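Local coordinates for endo-polygalacturonase (Pectobacterium carotovorum subsp. carotovorum, PDB 1BHE), which hydrolyses internal alpha-1,4 linkages of polygalacturonic acid and takes part in the maceration and soft-rotting of plant tissue, at residues F162-V167 with F175-S180. Sequence-based numbering, arbitrary orientation.
Sequences FTLYNV and FHVVFS
Leu164 and Val177 meet tip to tip in the interior, the methyl CD1 of Leu164 lying 3.8 Å from CG2 of Val177. On the valine, CG1 stands anti to the backbone N (chi1 -175°), which leaves CG2, beside that nitrogen, as the branch that does the touching.

A second apolar contact joins Phe162 to Phe179, and it is not a ring stack. The methylene CB of Phe162 approaches the Phe179 ring obliquely and comes within 4.1 Å of its CE1 atom. Although the Phe162 side chain sets out toward the opposing strand, with CG anti to the backbone N (chi1 -171°) and beside the carbonyl carbon the ring turns off from the other segment, leaving CB as the contact atom. Phe179 meets a ring after all in Phe185, the two planes inclined at about 30°.

No hydrogen bond links the segments. Their backbones run in nearly opposite directions, with CA atoms 8.9 Å apart for Phe162 and Phe179 and 9.4 Å apart for Leu164 and Val177. That spacing is too wide for strand pairing, and apolar side chains bridge it. All four touching residues are buried, as expected for the core of the right-handed parallel beta-helix of glycosyl hydrolase family 28, where strands on different faces of successive coils turn side chains into the shared interior.

Each strand is hydrogen-bonded within its own face instead. Strand 162-165 lies between strands 112-114 and 183-193, and Ile113 touches both Phe162 and Leu164. Strand 177-180 pairs in parallel with 154-157 and 204-207, while Phe185 of strand 183-193, from the same coil as 177-180, packs against Phe162 and Val177 and so touches both sides of the contact.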
loop_
_atom_site.group_PDB
_atom_site.type_symbol
_atom_site.label_atom_id
_atom_site.label_comp_id
_atom_site.label_asym_id
_atom_site.label_seq_id
_atom_site.Cartn_x
_atom_site.Cartn_y
_atom_site.Cartn_z
ATOM N N PHE A 162 3.885 14.262 3.046
ATOM C CA PHE A 162 4.132 13.292 4.102
ATOM C C PHE A 162 5.345 12.453 3.689
ATOM O O PHE A 162 5.477 12.142 2.501
ATOM C CB PHE A 162 2.921 12.368 4.301
ATOM C CG PHE A 162 3.034 11.483 5.517
ATOM C CD1 PHE A 162 3.692 10.268 5.463
ATOM C CD2 PHE A 162 2.499 11.889 6.723
ATOM C CE1 PHE A 162 3.811 9.474 6.595
ATOM C CE2 PHE A 162 2.621 11.110 7.859
ATOM C CZ PHE A 162 3.276 9.897 7.799
ATOM N N THR A 163 6.202 12.083 4.628
ATOM C CA THR A 163 7.400 11.310 4.322
ATOM C C THR A 163 7.437 9.992 5.097
ATOM O O THR A 163 7.169 9.981 6.293
ATOM C CB THR A 163 8.675 12.107 4.701
ATOM O OG1 THR A 163 8.745 13.288 3.894
ATOM C CG2 THR A 163 9.932 11.268 4.476
ATOM N N LEU A 164 7.786 8.911 4.427
ATOM C CA LEU A 164 7.970 7.591 5.014
ATOM C C LEU A 164 9.395 7.163 4.615
ATOM O O LEU A 164 9.600 6.915 3.423
ATOM C CB LEU A 164 6.999 6.585 4.422
ATOM C CG LEU A 164 6.280 5.537 5.243
ATOM C CD1 LEU A 164 6.006 4.277 4.420
ATOM C CD2 LEU A 164 6.937 5.190 6.566
ATOM N N TYR A 165 10.336 7.139 5.554
ATOM C CA TYR A 165 11.719 6.893 5.156
ATOM C C TYR A 165 12.528 5.915 5.988
ATOM O O TYR A 165 12.506 5.996 7.215
ATOM C CB TYR A 165 12.434 8.260 5.261
ATOM C CG TYR A 165 13.915 8.237 4.947
ATOM C CD1 TYR A 165 14.394 7.880 3.699
ATOM C CD2 TYR A 165 14.833 8.597 5.932
ATOM C CE1 TYR A 165 15.755 7.876 3.428
ATOM C CE2 TYR A 165 16.193 8.605 5.668
ATOM C CZ TYR A 165 16.644 8.237 4.418
ATOM O OH TYR A 165 18.003 8.240 4.158
ATOM N N ASN A 166 13.321 5.093 5.293
ATOM C CA ASN A 166 14.298 4.235 5.969
ATOM C C ASN A 166 13.673 3.497 7.134
ATOM O O ASN A 166 14.163 3.615 8.250
ATOM C CB ASN A 166 15.423 5.175 6.422
ATOM C CG ASN A 166 16.663 4.507 6.978
ATOM O OD1 ASN A 166 16.982 3.378 6.615
ATOM N ND2 ASN A 166 17.352 5.205 7.881
ATOM N N VAL A 167 12.606 2.739 6.919
ATOM C CA VAL A 167 11.907 2.054 8.004
ATOM C C VAL A 167 11.318 0.727 7.575
ATOM O O VAL A 167 11.033 0.518 6.392
ATOM C CB VAL A 167 10.811 3.039 8.495
ATOM C CG1 VAL A 167 9.802 3.318 7.380
ATOM C CG2 VAL A 167 10.104 2.543 9.740
ATOM N N PHE A 175 -4.140 -3.223 5.390
ATOM C CA PHE A 175 -3.180 -2.555 4.504
ATOM C C PHE A 175 -2.061 -1.929 5.334
ATOM O O PHE A 175 -2.321 -1.476 6.446
ATOM C CB PHE A 175 -3.892 -1.502 3.656
ATOM C CG PHE A 175 -4.954 -2.013 2.720
ATOM C CD1 PHE A 175 -5.252 -3.358 2.586
ATOM C CD2 PHE A 175 -5.659 -1.101 1.941
ATOM C CE1 PHE A 175 -6.236 -3.790 1.718
ATOM C CE2 PHE A 175 -6.637 -1.529 1.063
ATOM C CZ PHE A 175 -6.930 -2.874 0.949
ATOM N N HIS A 176 -0.840 -1.900 4.804
ATOM C CA HIS A 176 0.286 -1.333 5.535
ATOM C C HIS A 176 0.258 0.193 5.541
ATOM O O HIS A 176 0.366 0.821 6.595
ATOM C CB HIS A 176 1.627 -1.796 4.947
ATOM C CG HIS A 176 1.917 -3.256 5.125
ATOM N ND1 HIS A 176 1.254 -4.240 4.432
ATOM C CD2 HIS A 176 2.821 -3.886 5.915
ATOM C CE1 HIS A 176 1.730 -5.427 4.790
ATOM N NE2 HIS A 176 2.680 -5.247 5.689
ATOM N N VAL A 177 0.222 0.788 4.347
ATOM C CA VAL A 177 0.250 2.240 4.198
ATOM C C VAL A 177 -0.827 2.706 3.220
ATOM O O VAL A 177 -0.930 2.221 2.090
ATOM C CB VAL A 177 1.597 2.776 3.671
ATOM C CG1 VAL A 177 1.600 4.307 3.651
ATOM C CG2 VAL A 177 2.806 2.298 4.459
ATOM N N VAL A 178 -1.634 3.670 3.652
ATOM C CA VAL A 178 -2.690 4.254 2.838
ATOM C C VAL A 178 -2.522 5.777 2.852
ATOM O O VAL A 178 -2.379 6.367 3.919
ATOM C CB VAL A 178 -4.107 3.906 3.340
ATOM C CG1 VAL A 178 -5.170 4.703 2.583
ATOM C CG2 VAL A 178 -4.401 2.413 3.220
ATOM N N PHE A 179 -2.509 6.379 1.673
ATOM C CA PHE A 179 -2.386 7.826 1.526
ATOM C C PHE A 179 -3.644 8.308 0.793
ATOM O O PHE A 179 -3.714 8.175 -0.437
ATOM C CB PHE A 179 -1.129 8.206 0.745
ATOM C CG PHE A 179 -0.860 9.685 0.692
ATOM C CD1 PHE A 179 -0.448 10.372 1.823
ATOM C CD2 PHE A 179 -1.018 10.387 -0.492
ATOM C CE1 PHE A 179 -0.204 11.738 1.777
ATOM C CE2 PHE A 179 -0.772 11.745 -0.543
ATOM C CZ PHE A 179 -0.367 12.425 0.590
ATOM N N SER A 180 -4.627 8.798 1.537
ATOM C CA SER A 180 -5.917 9.154 0.975
ATOM C C SER A 180 -6.234 10.639 0.897
ATOM O O SER A 180 -6.046 11.387 1.848
ATOM C CB SER A 180 -7.058 8.567 1.843
ATOM O OG SER A 180 -6.976 7.157 1.869
#